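Local coordinates for putative uncharacterized protein (Ustilago maydis, PDB 4GNX) that binds single-stranded DNA as what is probably the large, OB-fold-rich subunit of replication protein A, at residues 293-298 with 433-438; 309-314 with 331-336; 318-321 with 327-330; 340-345 with 376-381. All blocks are in the same frame, centred on the assembly; numbering follows the deposited sequence.

Overall arrangement
The four contacts sample one OB domain, from the side of the C-terminal helix to the zinc site. Contact 1 lies apart, its centre about 32 Å from that of contact 4 and about 42 Å from those of contacts 2 and 3; it is a surface contact between the sheet and the C-terminal helix 429-441, carried by one salt bridge. Contacts 2 and 3 have centres about 6 Å apart and share the zinc ion, the first joining two cysteine loops, the second pairing short strands beside the DNA. Contact 4 is partly buried, like 2 and 3, but relies on aromatic stacking and apolar packing. Strand 290-310 serves contacts 1 and 2, and its sheet neighbour 341-352 serves contact 4.

Contact 1: residues 293-298 with 433-438; sequences NVRATV and GMELVD
Arg295 and Glu435 join a strand to a helix whose backbones stay well apart, the nearest pair of CA atoms, those of Arg295 and Leu436, being 12.2 Å from each other. The gap is spanned by side chains. CG of Arg295 lies anti to the backbone N (chi1 -152°), which sends the chain out toward the helix, and a bend at chi3 then turns the guanidinium. Beyond its CG the Glu435 chain is extended, and its carboxylate comes up to the edge of that guanidinium rather than over a face. The two flat groups are nearly coplanar, 22° apart. NH2 of Arg295 reaches OE1 of Glu435 at 3.3 Å; the N-H points almost straight at the oxygen (163°), but the length makes this a weak hydrogen bond within a salt bridge. Residues 293-298 belong to the central strand of the five-stranded antiparallel sheet of the OB domain, flanked by strands 341-352 and 398-411, whereas 433-438 belongs to the C-terminal helix 429-441. That helix packs on two other protein chains of the assembly: Val437 touches Leu125 of one and Asn98 of the other, consistent with the three-helix bundle that holds the RPA trimer together. Within the helix, Val437 N donates to Gly433 O at 2.9 Å. The carboxylate serves more than one positive group, since OE1 of Glu435 also makes a salt bridge with Arg272 and OE2 makes one with Lys431. Such a cationic setting would be expected to favour the ionised form of Glu435.

Contact 2: residues 309-314 with 331-336; sequences TACASE and EKCDRS. With ZN (zinc ion), chain I.
Cys333 brings its sulfur against two residues of the facing loop, Cys311 and Ser313. Its SG sits between the backbone N and the carbonyl carbon (chi1 61°), a rotation that turns it from the turn toward the zinc ion; SG of Cys311, anti to its own N (chi1 173°), comes to the same ion from the end of strand 290-310. The zinc lies 2.3 Å from Cys311 SG and 2.4 Å from Cys333 SG. Between these two sulfurs the modelled separation is 3.0 Å, too long for an ordinary disulfide, so a covalent link between them is doubtful, and at this resolution the spacing itself carries little weight. Beside them, OG of Ser313 stands 3.1 Å from Cys333 SG, while its hydrogen bond goes to the hydroxyl of Tyr337. Cys316 and Cys330 complete a four-cysteine site. Residues 331-334 form a type I beta turn, closed by a weak bond from Asp334 N to Glu331 O at 2.9 Å. Asp334 and Arg335 together then face Cys330 as a G1 beta bulge, and the chain passes into strand 335-337. A tight turn linking two metal-binding cysteines, set opposite a second cysteine loop, resembles a zinc ribbon, consistent with the zinc-bearing OB domain of the large RPA subunit. Sulfurs that bind zinc are most likely thiolates, and four of them would complete the coordination of the ion; the metal therefore probably has a structural part, fastening the loop after strand 290-310 to the turn before strand 335-337.

Contact 3: residues 318-321 with 327-330; sequences KKVN and NWRC. With ZN (zinc ion), chain I; nucleotides of chain G.
The backbone O of Asn321 receives the N-H of Arg329 at 2.6 Å, and CA of Trp328 adds a CA-H...O contact to the same oxygen at 3.5 Å. In return Asn321 N donates to Arg329 O at 3.1 Å, closing an antiparallel hydrogen-bonded pair. Beside it, Val320 and Trp328 meet at about a right angle: the CG2 branch of Val320 approaches CE3 of the indole obliquely, at 3.7 Å. The other branch, CG1, lies anti to the carbonyl carbon (chi1 -65°) and packs on CB of Cys330, whose SG binds the zinc ion at 2.4 Å. The Asn321-Arg329 pair joins the first two strands of the small sheet 321-322, 328-330, 335-337 of the ribbon-like zinc site. Arg329 is held from the turn beyond, by salt bridges to Asp334 and Glu331. On the DNA side, the extended Lys319 chain delivers NZ to OP1 of nucleotide DT15 of chain G at 2.6 Å and also to O3' of DT14; OP1 of DT13 lies 2.6 Å from Lys318 N. Because these partners are phosphate and sugar oxygens rather than bases, this edge of the zinc site probably grips single-stranded DNA with little regard to sequence.

Contact 4: residues 340-345 with 376-381; sequences PEYRYI and ELHKLR
Tyr342 leaves its strand with CB directed toward the helix, and CG, anti to the carbonyl carbon (chi1 -63°), starts a ring that slides over His378. CD1 is still at the margin of the imidazole; one atom further, CE1 meets ND1 of His378 at 3.5 Å. On the other side of the ring CE2 lies 3.8 Å from CD2 of His378. CZ stands over the centre of the imidazole, and OH continues across the same face toward CE1 of His378. The two rings form an offset face-to-face stack, centroids 3.9 Å apart and planes inclined by 23°, with the imidazole over the hydroxyl end of the phenol. Two residues along the strand, Tyr344 extends at about a right angle to Leu377, so that CB of Leu377 meets OH of Tyr344 at 3.7 Å and CD1 of Leu377 comes to the edge of the Tyr344 ring. That residue's hydroxyl is hydrogen-bonded to the backbone O of Met372, just before the helix. Between the tyrosines in sequence, Arg343 of the same strand packs on a thymine base of the bound DNA. Helix 374-381 is thus fixed to strand 341-352 of the OB sheet, while helix 363-370 packs on Tyr344 and helix 385-395 on Leu377.

Contact 1: residues 293-298 with 433-438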
# COMPACT_ATOMS: atom_id res chain seq x y z
N ASN C 293 4.48 0.74 10.73
CA ASN C 293 4.74 -0.33 9.77
C ASN C 293 5.45 0.22 8.55
O ASN C 293 5.12 1.29 8.08
CB ASN C 293 3.42 -0.98 9.34
CG ASN C 293 2.87 -1.92 10.39
OD1 ASN C 293 3.62 -2.61 11.08
ND2 ASN C 293 1.54 -1.94 10.53
N VAL C 294 6.43 -0.52 8.06
CA VAL C 294 7.16 -0.16 6.84
C VAL C 294 7.42 -1.37 5.94
O VAL C 294 7.93 -2.39 6.37
CB VAL C 294 8.49 0.56 7.16
CG1 VAL C 294 9.38 0.66 5.94
CG2 VAL C 294 8.23 1.97 7.63
N ARG C 295 7.03 -1.26 4.67
CA ARG C 295 7.45 -2.22 3.66
C ARG C 295 8.86 -1.81 3.28
O ARG C 295 9.06 -0.69 2.80
CB ARG C 295 6.55 -2.12 2.44
CG ARG C 295 6.43 -3.42 1.67
CD ARG C 295 5.85 -3.28 0.27
NE ARG C 295 4.55 -2.59 0.13
CZ ARG C 295 3.39 -3.04 0.60
NH1 ARG C 295 3.31 -4.17 1.30
NH2 ARG C 295 2.29 -2.34 0.38
N ALA C 296 9.85 -2.68 3.52
CA ALA C 296 11.23 -2.38 3.13
C ALA C 296 12.00 -3.62 2.75
O ALA C 296 11.57 -4.75 3.04
CB ALA C 296 11.95 -1.62 4.22
N THR C 297 13.14 -3.41 2.08
CA THR C 297 13.95 -4.51 1.61
C THR C 297 15.20 -4.57 2.44
O THR C 297 15.85 -3.53 2.66
CB THR C 297 14.37 -4.31 0.15
OG1 THR C 297 13.21 -4.26 -0.68
CG2 THR C 297 15.24 -5.44 -0.30
N VAL C 298 15.56 -5.76 2.91
CA VAL C 298 16.81 -5.90 3.60
C VAL C 298 17.92 -5.73 2.57
O VAL C 298 18.00 -6.47 1.60
CB VAL C 298 16.95 -7.22 4.40
CG1 VAL C 298 18.37 -7.40 4.91
CG2 VAL C 298 15.98 -7.23 5.57
N GLY C 433 0.03 -5.95 -3.95
CA GLY C 433 -0.33 -5.58 -5.30
C GLY C 433 -1.65 -4.83 -5.42
O GLY C 433 -1.69 -3.75 -6.01
N MET C 434 -2.72 -5.39 -4.88
CA MET C 434 -4.02 -4.74 -4.98
C MET C 434 -4.03 -3.38 -4.29
O MET C 434 -4.66 -2.44 -4.78
CB MET C 434 -5.14 -5.64 -4.46
CG MET C 434 -5.43 -6.84 -5.35
SD MET C 434 -5.70 -6.45 -7.11
CE MET C 434 -7.08 -5.31 -7.06
N GLU C 435 -3.30 -3.28 -3.17
CA GLU C 435 -3.11 -1.99 -2.51
C GLU C 435 -2.56 -0.99 -3.49
O GLU C 435 -3.14 0.06 -3.70
CB GLU C 435 -2.17 -2.11 -1.32
CG GLU C 435 -2.91 -2.32 -0.01
CD GLU C 435 -2.13 -3.14 1.02
OE1 GLU C 435 -0.86 -3.05 1.02
OE2 GLU C 435 -2.78 -3.87 1.84
N LEU C 436 -1.45 -1.33 -4.10
CA LEU C 436 -0.85 -0.48 -5.12
C LEU C 436 -1.78 -0.13 -6.28
O LEU C 436 -1.74 1.00 -6.77
CB LEU C 436 0.44 -1.11 -5.67
CG LEU C 436 1.71 -0.96 -4.83
CD1 LEU C 436 2.86 -1.84 -5.30
CD2 LEU C 436 2.08 0.50 -4.89
N VAL C 437 -2.61 -1.09 -6.72
CA VAL C 437 -3.61 -0.77 -7.74
C VAL C 437 -4.47 0.39 -7.28
O VAL C 437 -4.55 1.40 -7.97
CB VAL C 437 -4.50 -1.95 -8.10
CG1 VAL C 437 -5.44 -1.57 -9.22
CG2 VAL C 437 -3.64 -3.10 -8.58
N ASP C 438 -5.06 0.25 -6.10
CA ASP C 438 -5.89 1.30 -5.54
C ASP C 438 -5.11 2.59 -5.54
O ASP C 438 -5.60 3.61 -5.97
CB ASP C 438 -6.28 0.99 -4.09
CG ASP C 438 -7.32 -0.11 -3.98
OD1 ASP C 438 -8.01 -0.43 -4.98
OD2 ASP C 438 -7.45 -0.67 -2.86

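Contact 2: residues 309-314 with 331-336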
# COMPACT_ATOMS: atom_id res chain seq x y z
N THR C 309 26.68 -14.53 23.24
CA THR C 309 26.60 -15.76 24.03
C THR C 309 25.72 -15.52 25.25
O THR C 309 26.03 -14.68 26.09
CB THR C 309 27.99 -16.24 24.50
OG1 THR C 309 28.57 -15.23 25.35
CG2 THR C 309 28.92 -16.49 23.33
N ALA C 310 24.64 -16.29 25.35
CA ALA C 310 23.59 -16.08 26.37
C ALA C 310 23.41 -17.22 27.38
O ALA C 310 23.84 -18.35 27.15
CB ALA C 310 22.26 -15.74 25.69
N CYS C 311 22.73 -16.91 28.49
CA CYS C 311 22.59 -17.81 29.63
C CYS C 311 21.71 -19.01 29.32
O CYS C 311 20.62 -18.85 28.75
CB CYS C 311 22.01 -17.05 30.81
SG CYS C 311 21.56 -18.00 32.29
N ALA C 312 22.17 -20.19 29.72
CA ALA C 312 21.44 -21.44 29.46
C ALA C 312 20.29 -21.72 30.45
O ALA C 312 19.75 -22.83 30.48
CB ALA C 312 22.41 -22.61 29.39
N SER C 313 19.91 -20.71 31.23
CA SER C 313 18.79 -20.85 32.16
C SER C 313 17.49 -20.72 31.42
O SER C 313 17.36 -19.87 30.53
CB SER C 313 18.83 -19.80 33.28
OG SER C 313 19.63 -20.21 34.37
N GLU C 314 16.53 -21.57 31.79
CA GLU C 314 15.15 -21.45 31.33
C GLU C 314 14.64 -20.04 31.63
O GLU C 314 14.77 -19.55 32.76
CB GLU C 314 14.28 -22.52 32.01
CG GLU C 314 12.77 -22.36 31.85
CD GLU C 314 12.30 -22.36 30.40
OE1 GLU C 314 13.06 -22.84 29.52
OE2 GLU C 314 11.17 -21.89 30.13
N GLU C 331 25.55 -13.75 35.59
CA GLU C 331 25.48 -12.99 36.85
C GLU C 331 24.15 -13.21 37.57
O GLU C 331 24.13 -13.72 38.68
CB GLU C 331 25.71 -11.48 36.62
CG GLU C 331 27.11 -11.07 36.20
CD GLU C 331 28.19 -11.77 37.00
OE1 GLU C 331 28.52 -12.93 36.67
OE2 GLU C 331 28.71 -11.16 37.96
N LYS C 332 23.06 -12.83 36.89
CA LYS C 332 21.70 -12.90 37.43
C LYS C 332 21.41 -14.24 38.07
O LYS C 332 20.98 -14.30 39.24
CB LYS C 332 20.66 -12.63 36.33
CG LYS C 332 19.20 -12.65 36.80
CD LYS C 332 18.36 -13.63 36.00
CE LYS C 332 16.87 -13.35 36.11
NZ LYS C 332 16.45 -12.16 35.31
N CYS C 333 21.61 -15.31 37.30
CA CYS C 333 21.32 -16.64 37.83
C CYS C 333 22.54 -17.29 38.50
O CYS C 333 22.45 -18.42 38.99
CB CYS C 333 20.58 -17.53 36.82
SG CYS C 333 21.40 -17.89 35.27
N ASP C 334 23.65 -16.55 38.56
CA ASP C 334 24.78 -16.88 39.43
C ASP C 334 25.16 -18.37 39.30
O ASP C 334 24.90 -19.17 40.19
CB ASP C 334 24.45 -16.49 40.88
CG ASP C 334 25.62 -16.70 41.85
OD1 ASP C 334 26.70 -17.16 41.43
OD2 ASP C 334 25.44 -16.39 43.05
N ARG C 335 25.77 -18.71 38.17
CA ARG C 335 26.11 -20.09 37.83
C ARG C 335 26.92 -20.12 36.53
O ARG C 335 27.19 -19.07 35.94
CB ARG C 335 24.83 -20.93 37.68
CG ARG C 335 25.07 -22.42 37.76
CD ARG C 335 23.96 -23.20 37.07
NE ARG C 335 24.22 -24.62 37.28
CZ ARG C 335 24.67 -25.45 36.34
NH1 ARG C 335 24.88 -25.01 35.11
NH2 ARG C 335 24.89 -26.72 36.64
N SER C 336 27.29 -21.33 36.09
CA SER C 336 28.12 -21.53 34.91
C SER C 336 27.75 -22.79 34.14
O SER C 336 27.36 -23.80 34.73
CB SER C 336 29.61 -21.58 35.27
OG SER C 336 30.08 -20.32 35.71
ZN ZN I . 20.91 -16.25 33.66

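Contact 3: residues 318-321 with 327-330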
# COMPACT_ATOMS: atom_id res chain seq x y z
N LYS C 318 20.17 -13.07 29.64
CA LYS C 318 21.29 -12.16 29.90
C LYS C 318 22.59 -12.70 29.26
O LYS C 318 22.73 -13.90 29.06
CB LYS C 318 21.44 -11.93 31.42
CG LYS C 318 22.74 -11.26 31.87
CD LYS C 318 22.92 -9.82 31.37
CE LYS C 318 24.39 -9.49 31.08
NZ LYS C 318 24.70 -8.03 31.07
N LYS C 319 23.49 -11.80 28.88
CA LYS C 319 24.80 -12.19 28.34
C LYS C 319 25.68 -12.86 29.40
O LYS C 319 25.75 -12.39 30.54
CB LYS C 319 25.54 -10.98 27.75
CG LYS C 319 26.80 -11.35 26.98
CD LYS C 319 27.61 -10.14 26.56
CE LYS C 319 28.93 -10.60 25.96
NZ LYS C 319 29.53 -9.52 25.12
N VAL C 320 26.35 -13.94 29.01
CA VAL C 320 27.32 -14.65 29.86
C VAL C 320 28.77 -14.38 29.43
O VAL C 320 29.01 -13.93 28.32
CB VAL C 320 27.04 -16.18 29.91
CG1 VAL C 320 25.70 -16.46 30.56
CG2 VAL C 320 27.12 -16.82 28.52
N ASN C 321 29.73 -14.65 30.32
CA ASN C 321 31.16 -14.53 29.98
C ASN C 321 31.96 -15.66 30.55
O ASN C 321 31.55 -16.30 31.53
CB ASN C 321 31.73 -13.21 30.48
CG ASN C 321 31.03 -12.03 29.87
OD1 ASN C 321 31.29 -11.65 28.71
ND2 ASN C 321 30.12 -11.44 30.63
N ASN C 327 34.59 -21.55 32.04
CA ASN C 327 33.19 -21.84 31.87
C ASN C 327 32.45 -20.55 31.60
O ASN C 327 32.97 -19.48 31.85
CB ASN C 327 32.66 -22.53 33.11
CG ASN C 327 33.15 -23.96 33.21
OD1 ASN C 327 33.21 -24.66 32.19
ND2 ASN C 327 33.51 -24.40 34.43
N TRP C 328 31.24 -20.67 31.07
CA TRP C 328 30.41 -19.50 30.83
C TRP C 328 29.58 -19.15 32.03
O TRP C 328 28.68 -19.90 32.41
CB TRP C 328 29.55 -19.72 29.60
CG TRP C 328 30.40 -19.76 28.36
CD1 TRP C 328 30.94 -20.87 27.73
CD2 TRP C 328 30.89 -18.62 27.59
NE1 TRP C 328 31.68 -20.51 26.65
CE2 TRP C 328 31.69 -19.18 26.51
CE3 TRP C 328 30.71 -17.25 27.67
CZ2 TRP C 328 32.30 -18.37 25.56
CZ3 TRP C 328 31.32 -16.45 26.70
CH2 TRP C 328 32.10 -17.01 25.67
N ARG C 329 29.88 -17.99 32.64
CA ARG C 329 29.15 -17.52 33.84
C ARG C 329 28.03 -16.48 33.58
O ARG C 329 28.27 -15.46 32.91
CB ARG C 329 30.12 -17.02 34.92
CG ARG C 329 29.41 -16.46 36.15
CD ARG C 329 30.22 -16.53 37.43
NE ARG C 329 29.34 -16.48 38.62
CZ ARG C 329 28.97 -15.36 39.25
NH1 ARG C 329 29.40 -14.17 38.84
NH2 ARG C 329 28.16 -15.43 40.30
N CYS C 330 26.84 -16.74 34.15
CA CYS C 330 25.75 -15.76 34.24
C CYS C 330 25.79 -15.06 35.59
O CYS C 330 26.00 -15.71 36.62
CB CYS C 330 24.38 -16.43 34.05
SG CYS C 330 22.99 -15.25 34.09
ZN ZN I . 20.91 -16.25 33.66
P DT G 14 22.27 -7.60 27.19
OP1 DT G 14 22.55 -8.47 28.36
OP2 DT G 14 21.65 -6.26 27.38
O5' DT G 14 23.54 -7.44 26.25
C5' DT G 14 23.94 -8.51 25.38
C4' DT G 14 25.13 -8.08 24.56
O4' DT G 14 24.65 -7.53 23.31
C3' DT G 14 25.98 -6.99 25.21
O3' DT G 14 27.38 -7.15 24.98
C2' DT G 14 25.47 -5.71 24.57
C1' DT G 14 24.94 -6.14 23.22
N1 DT G 14 23.69 -5.44 22.86
C2 DT G 14 23.69 -4.65 21.73
O2 DT G 14 24.66 -4.53 21.00
N3 DT G 14 22.50 -4.02 21.48
C4 DT G 14 21.34 -4.09 22.23
O4 DT G 14 20.34 -3.46 21.87
C5 DT G 14 21.41 -4.93 23.40
C7 DT G 14 20.21 -5.06 24.28
C6 DT G 14 22.57 -5.55 23.66
P DT G 13 17.17 -10.46 29.81
OP1 DT G 13 18.03 -11.66 29.69
OP2 DT G 13 16.96 -9.87 31.16
O5' DT G 13 17.72 -9.33 28.83
C5' DT G 13 19.12 -9.18 28.53
C4' DT G 13 19.40 -9.51 27.08
O4' DT G 13 18.19 -9.89 26.41
C3' DT G 13 19.97 -8.36 26.24
O3' DT G 13 21.38 -8.47 26.20
C2' DT G 13 19.48 -8.67 24.84
C1' DT G 13 18.35 -9.67 25.01
N1 DT G 13 17.06 -9.20 24.49
C2 DT G 13 16.26 -10.07 23.79
O2 DT G 13 16.57 -11.23 23.56
N3 DT G 13 15.07 -9.53 23.37
C4 DT G 13 14.61 -8.24 23.57
O4 DT G 13 13.52 -7.90 23.12
C5 DT G 13 15.51 -7.38 24.31
C7 DT G 13 15.11 -5.96 24.58
C6 DT G 13 16.67 -7.90 24.73
P DT G 15 28.37 -6.32 25.92
OP1 DT G 15 29.42 -7.25 26.41
OP2 DT G 15 27.59 -5.54 26.92
O5' DT G 15 29.02 -5.31 24.86
C5' DT G 15 28.63 -3.93 24.78
C4' DT G 15 28.67 -3.44 23.35
O4' DT G 15 27.32 -3.39 22.82
C3' DT G 15 29.23 -2.03 23.18
O3' DT G 15 29.92 -1.88 21.93
C2' DT G 15 27.97 -1.17 23.19
C1' DT G 15 26.98 -2.06 22.47
N1 DT G 15 25.57 -1.83 22.83
C2 DT G 15 24.73 -1.31 21.86
O2 DT G 15 25.10 -1.04 20.73
N3 DT G 15 23.43 -1.13 22.28
C4 DT G 15 22.91 -1.39 23.53
O4 DT G 15 21.72 -1.17 23.75
C5 DT G 15 23.84 -1.93 24.49
C7 DT G 15 23.37 -2.25 25.87
C6 DT G 15 25.11 -2.11 24.10

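Contact 4: residues 340-345 with 376-381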
# COMPACT_ATOMS: atom_id res chain seq x y z
N PRO C 340 27.33 -22.17 25.93
CA PRO C 340 26.48 -21.00 25.93
C PRO C 340 25.36 -21.15 24.91
O PRO C 340 25.49 -21.91 23.95
CB PRO C 340 27.43 -19.89 25.50
CG PRO C 340 28.40 -20.57 24.59
CD PRO C 340 28.43 -22.03 24.96
N GLU C 341 24.27 -20.43 25.14
CA GLU C 341 23.21 -20.28 24.14
C GLU C 341 23.57 -19.08 23.28
O GLU C 341 24.18 -18.12 23.77
CB GLU C 341 21.87 -20.03 24.82
CG GLU C 341 20.72 -20.86 24.26
CD GLU C 341 20.42 -22.08 25.12
OE1 GLU C 341 19.72 -21.91 26.15
OE2 GLU C 341 20.90 -23.19 24.77
N TYR C 342 23.20 -19.12 22.01
CA TYR C 342 23.47 -17.99 21.14
C TYR C 342 22.18 -17.30 20.76
O TYR C 342 21.26 -17.94 20.27
CB TYR C 342 24.27 -18.41 19.91
CG TYR C 342 25.64 -18.98 20.25
CD1 TYR C 342 25.84 -20.36 20.32
CD2 TYR C 342 26.73 -18.13 20.50
CE1 TYR C 342 27.09 -20.88 20.62
CE2 TYR C 342 27.98 -18.65 20.80
CZ TYR C 342 28.16 -20.03 20.86
OH TYR C 342 29.39 -20.57 21.16
N ARG C 343 22.12 -16.01 21.03
CA ARG C 343 20.95 -15.23 20.69
C ARG C 343 21.34 -14.11 19.73
O ARG C 343 22.46 -13.62 19.76
CB ARG C 343 20.32 -14.64 21.95
CG ARG C 343 19.64 -15.66 22.85
CD ARG C 343 18.73 -14.99 23.87
NE ARG C 343 17.36 -14.75 23.38
CZ ARG C 343 16.40 -15.68 23.31
NH1 ARG C 343 16.62 -16.94 23.66
NH2 ARG C 343 15.20 -15.34 22.87
N TYR C 344 20.40 -13.71 18.89
CA TYR C 344 20.63 -12.63 17.94
C TYR C 344 20.54 -11.25 18.58
O TYR C 344 19.73 -11.01 19.47
CB TYR C 344 19.66 -12.69 16.75
CG TYR C 344 19.98 -13.76 15.72
CD1 TYR C 344 19.08 -14.80 15.46
CD2 TYR C 344 21.18 -13.74 15.01
CE1 TYR C 344 19.36 -15.78 14.51
CE2 TYR C 344 21.46 -14.71 14.07
CZ TYR C 344 20.56 -15.73 13.83
OH TYR C 344 20.85 -16.69 12.90
N ILE C 345 21.41 -10.37 18.10
CA ILE C 345 21.30 -8.93 18.30
C ILE C 345 21.45 -8.24 16.95
O ILE C 345 22.38 -7.49 16.70
CB ILE C 345 22.31 -8.42 19.34
CG1 ILE C 345 23.61 -9.25 19.28
CG2 ILE C 345 21.68 -8.51 20.72
CD1 ILE C 345 24.75 -8.78 20.17
N GLU C 376 22.68 -22.29 14.96
CA GLU C 376 22.93 -22.89 13.64
C GLU C 376 23.90 -22.04 12.81
O GLU C 376 24.75 -22.56 12.07
CB GLU C 376 21.61 -23.05 12.88
CG GLU C 376 20.61 -24.06 13.44
CD GLU C 376 19.25 -24.02 12.73
OE1 GLU C 376 18.53 -23.00 12.85
OE2 GLU C 376 18.88 -25.02 12.07
N LEU C 377 23.76 -20.73 12.94
CA LEU C 377 24.63 -19.81 12.25
C LEU C 377 26.06 -19.94 12.73
O LEU C 377 27.00 -20.01 11.93
CB LEU C 377 24.15 -18.38 12.49
CG LEU C 377 24.16 -17.44 11.30
CD1 LEU C 377 24.65 -16.10 11.79
CD2 LEU C 377 25.01 -17.94 10.14
N HIS C 378 26.21 -19.99 14.06
CA HIS C 378 27.49 -20.10 14.75
C HIS C 378 28.28 -21.28 14.28
O HIS C 378 29.44 -21.16 13.92
CB HIS C 378 27.24 -20.18 16.25
CG HIS C 378 28.49 -20.27 17.07
ND1 HIS C 378 28.87 -21.41 17.67
CD2 HIS C 378 29.47 -19.32 17.36
CE1 HIS C 378 30.04 -21.21 18.31
NE2 HIS C 378 30.40 -19.92 18.13
N LYS C 379 27.62 -22.44 14.25
CA LYS C 379 28.23 -23.67 13.79
C LYS C 379 28.70 -23.54 12.34
O LYS C 379 29.78 -24.02 11.97
CB LYS C 379 27.22 -24.79 13.93
CG LYS C 379 27.80 -26.19 13.83
CD LYS C 379 26.69 -27.21 13.96
CE LYS C 379 26.95 -28.40 13.07
NZ LYS C 379 25.75 -28.64 12.22
N LEU C 380 27.88 -22.89 11.52
CA LEU C 380 28.15 -22.69 10.11
C LEU C 380 29.39 -21.83 9.93
O LEU C 380 30.16 -22.05 9.00
CB LEU C 380 26.95 -22.04 9.45
CG LEU C 380 26.96 -21.86 7.92
CD1 LEU C 380 26.93 -23.20 7.20
CD2 LEU C 380 25.79 -20.99 7.50
N ARG C 381 29.57 -20.88 10.83
CA ARG C 381 30.74 -20.03 10.76
C ARG C 381 31.99 -20.81 11.16
O ARG C 381 33.09 -20.49 10.72
CB ARG C 381 30.57 -18.78 11.60
CG ARG C 381 31.69 -17.79 11.37
CD ARG C 381 31.37 -16.38 11.84
NE ARG C 381 32.50 -15.50 11.54
CZ ARG C 381 32.44 -14.17 11.45
NH1 ARG C 381 31.29 -13.51 11.64
NH2 ARG C 381 33.54 -13.47 11.17